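Local coordinates for protein DnaJ homolog dnj-2 (Caenorhabditis elegans, PDB 2QSA) that probably serves as an Hsp40-type co-chaperone of the DNAJC25 family, its N-terminal J domain being the part expected to engage an Hsp70 partner, at residues D19-N24 and Q31-A36. Residues are numbered along the deposited sequence; the frame is centred on the assembly and turned at random.
Sequences DVLEVN and QKLAKA
L21 and V23, on the chain leaving helix 17-20, lie against one face of helix 30-43, with the CA of L21 5.9 Å from the CA of A36 and the CA of V23 6.7 Å from that of L33. E22, between them, takes a positive phi of 54° and closes the short helix in a Schellman motif; before and after it in sequence, L21 and V23 both direct their CB toward the partner helix. No hydrogen bond crosses; the contact is almost wholly apolar. In L33, chi1 of -179° sets CG anti to the backbone N, and chi2 of 72° then turns CD1 toward CD1 of L21, 3.5 Å away. The same methyl lies 4.1 Å from CG2 of V23, so one branch of L33 serves both L21 and V23. The J-domain fold is exemplified here: the short first helix and its following loop lean on helix 30-43, which forms the antiparallel hairpin with helix 52-73; the latter also packs here, A68 touching L21, and Y69 and L72 touching L33. CG1, the valine's other branch, reaches CB of A36, about one turn further along the helix, at 3.7 Å. The carbonyl O of L21 lies 3.4 Å from the same A36 CB, a van der Waals contact.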
ATOM      1  N   ASP A  19       6.940  -2.207   1.821  1.00 15.19           N
ATOM      2  CA  ASP A  19       7.848  -2.650   0.738  1.00 17.06           C
ATOM      3  C   ASP A  19       7.474  -2.021  -0.593  1.00 16.05           C
ATOM      4  O   ASP A  19       8.348  -1.694  -1.379  1.00 15.65           O
ATOM      5  CB  ASP A  19       7.805  -4.164   0.578  1.00 16.45           C
ATOM      6  CG  ASP A  19       8.353  -4.906   1.804  1.00 22.14           C
ATOM      7  OD1 ASP A  19       9.040  -4.298   2.617  1.00 26.20           O
ATOM      8  OD2 ASP A  19       8.134  -6.142   1.875  1.00 29.85           O
ATOM      9  N   VAL A  20       6.164  -1.869  -0.833  1.00 14.34           N
ATOM     10  CA  VAL A  20       5.717  -1.248  -2.082  1.00 15.30           C
ATOM     11  C   VAL A  20       6.344   0.139  -2.312  1.00 15.77           C
ATOM     12  O   VAL A  20       6.752   0.479  -3.424  1.00 14.93           O
ATOM     13  CB  VAL A  20       4.147  -1.131  -2.142  1.00 15.02           C
ATOM     14  CG1 VAL A  20       3.706  -0.282  -3.351  1.00 14.76           C
ATOM     15  CG2 VAL A  20       3.517  -2.532  -2.219  1.00 14.16           C
ATOM     16  N   LEU A  21       6.408   0.920  -1.237  1.00 14.56           N
ATOM     17  CA  LEU A  21       7.013   2.241  -1.294  1.00 16.50           C
ATOM     18  C   LEU A  21       8.498   2.283  -0.933  1.00 16.81           C
ATOM     19  O   LEU A  21       9.091   3.366  -0.909  1.00 16.37           O
ATOM     20  CB  LEU A  21       6.203   3.199  -0.407  1.00 15.79           C
ATOM     21  CG  LEU A  21       4.738   3.389  -0.866  1.00 17.80           C
ATOM     22  CD1 LEU A  21       4.014   4.358   0.118  1.00 19.60           C
ATOM     23  CD2 LEU A  21       4.655   3.964  -2.283  1.00 16.11           C
ATOM     24  N   GLU A  22       9.095   1.118  -0.689  1.00 18.52           N
ATOM     25  CA  GLU A  22      10.518   0.990  -0.314  1.00 20.83           C
ATOM     26  C   GLU A  22      10.820   1.868   0.913  1.00 20.99           C
ATOM     27  O   GLU A  22      11.849   2.546   0.982  1.00 21.10           O
ATOM     28  CB  GLU A  22      11.429   1.290  -1.536  1.00 20.85           C
ATOM     29  CG  GLU A  22      11.074   0.427  -2.788  1.00 24.96           C
ATOM     30  CD  GLU A  22      11.736   0.876  -4.137  1.00 27.43           C
ATOM     31  OE1 GLU A  22      12.088   2.065  -4.331  1.00 33.66           O
ATOM     32  OE2 GLU A  22      11.846   0.012  -5.041  1.00 35.40           O
ATOM     33  N   VAL A  23       9.893   1.890   1.865  1.00 19.83           N
ATOM     34  CA  VAL A  23      10.116   2.557   3.146  1.00 22.04           C
ATOM     35  C   VAL A  23      10.223   1.505   4.246  1.00 23.19           C
ATOM     36  O   VAL A  23       9.793   0.362   4.074  1.00 24.94           O
ATOM     37  CB  VAL A  23       9.025   3.585   3.515  1.00 22.24           C
ATOM     38  CG1 VAL A  23       9.039   4.748   2.544  1.00 23.67           C
ATOM     39  CG2 VAL A  23       7.697   2.950   3.541  1.00 23.29           C
ATOM     40  N   ASN A  24      10.795   1.898   5.370  1.00 22.84           N
ATOM     41  CA  ASN A  24      11.104   0.943   6.416  1.00 24.99           C
ATOM     42  C   ASN A  24      10.142   1.195   7.577  1.00 23.02           C
ATOM     43  O   ASN A  24      10.100   2.306   8.096  1.00 23.76           O
ATOM     44  CB  ASN A  24      12.572   1.171   6.826  1.00 25.71           C
ATOM     45  CG  ASN A  24      13.027   0.271   7.945  1.00 30.66           C
ATOM     46  OD1 ASN A  24      12.280  -0.582   8.431  1.00 36.20           O
ATOM     47  ND2 ASN A  24      14.302   0.435   8.351  1.00 34.64           N
ATOM     48  N   GLN A  31       7.284  12.410   6.288  1.00 19.16           N
ATOM     49  CA  GLN A  31       8.061  13.127   5.308  1.00 19.41           C
ATOM     50  C   GLN A  31       8.700  12.150   4.305  1.00 19.35           C
ATOM     51  O   GLN A  31       8.557  12.325   3.078  1.00 20.16           O
ATOM     52  CB  GLN A  31       9.073  13.996   6.052  1.00 19.23           C
ATOM     53  CG  GLN A  31       9.690  15.092   5.324  1.00 20.70           C
ATOM     54  CD  GLN A  31      10.568  15.915   6.301  1.00 23.71           C
ATOM     55  OE1 GLN A  31      10.103  16.880   6.985  1.00 27.37           O
ATOM     56  NE2 GLN A  31      11.828  15.555   6.346  1.00 21.49           N
ATOM     57  N   LYS A  32       9.382  11.114   4.817  1.00 18.70           N
ATOM     58  CA  LYS A  32      10.002  10.107   3.984  1.00 19.09           C
ATOM     59  C   LYS A  32       8.955   9.386   3.143  1.00 18.90           C
ATOM     60  O   LYS A  32       9.220   9.034   1.989  1.00 18.58           O
ATOM     61  CB  LYS A  32      10.716   9.042   4.837  1.00 20.53           C
ATOM     62  CG  LYS A  32      11.864   9.574   5.655  1.00 22.12           C
ATOM     63  CD  LYS A  32      12.464   8.401   6.416  1.00 27.74           C
ATOM     64  CE  LYS A  32      13.363   8.822   7.527  1.00 34.04           C
ATOM     65  NZ  LYS A  32      13.969   7.556   8.036  1.00 37.93           N
ATOM     66  N   LEU A  33       7.806   9.100   3.770  1.00 17.74           N
ATOM     67  CA  LEU A  33       6.711   8.367   3.093  1.00 17.56           C
ATOM     68  C   LEU A  33       6.225   9.190   1.895  1.00 17.18           C
ATOM     69  O   LEU A  33       6.051   8.643   0.796  1.00 17.21           O
ATOM     70  CB  LEU A  33       5.555   8.123   4.070  1.00 17.64           C
ATOM     71  CG  LEU A  33       4.389   7.346   3.429  1.00 16.87           C
ATOM     72  CD1 LEU A  33       4.793   5.855   3.213  1.00 17.66           C
ATOM     73  CD2 LEU A  33       3.173   7.444   4.319  1.00 17.46           C
ATOM     74  N   ALA A  34       6.030  10.492   2.100  1.00 16.65           N
ATOM     75  CA  ALA A  34       5.492  11.325   1.005  1.00 17.04           C
ATOM     76  C   ALA A  34       6.526  11.389  -0.149  1.00 16.61           C
ATOM     77  O   ALA A  34       6.185  11.322  -1.339  1.00 17.15           O
ATOM     78  CB  ALA A  34       5.153  12.739   1.500  1.00 16.43           C
ATOM     79  N   LYS A  35       7.804  11.518   0.203  1.00 17.12           N
ATOM     80  CA  LYS A  35       8.829  11.631  -0.839  1.00 18.21           C
ATOM     81  C   LYS A  35       8.866  10.344  -1.689  1.00 17.27           C
ATOM     82  O   LYS A  35       8.992  10.385  -2.927  1.00 16.74           O
ATOM     83  CB  LYS A  35      10.185  11.880  -0.167  1.00 18.85           C
ATOM     84  CG  LYS A  35      11.352  12.005  -1.144  1.00 18.26           C
ATOM     85  CD  LYS A  35      12.698  11.955  -0.361  1.00 21.90           C
ATOM     86  CE  LYS A  35      13.949  12.181  -1.212  1.00 25.68           C
ATOM     87  NZ  LYS A  35      13.978  13.425  -1.962  1.00 25.69           N
ATOM     88  N   ALA A  36       8.744   9.212  -0.995  1.00 17.04           N
ATOM     89  CA  ALA A  36       8.796   7.860  -1.625  1.00 17.69           C
ATOM     90  C   ALA A  36       7.580   7.682  -2.557  1.00 17.76           C
ATOM     91  O   ALA A  36       7.734   7.291  -3.718  1.00 18.43           O
ATOM     92  CB  ALA A  36       8.831   6.775  -0.569  1.00 17.79           C
TER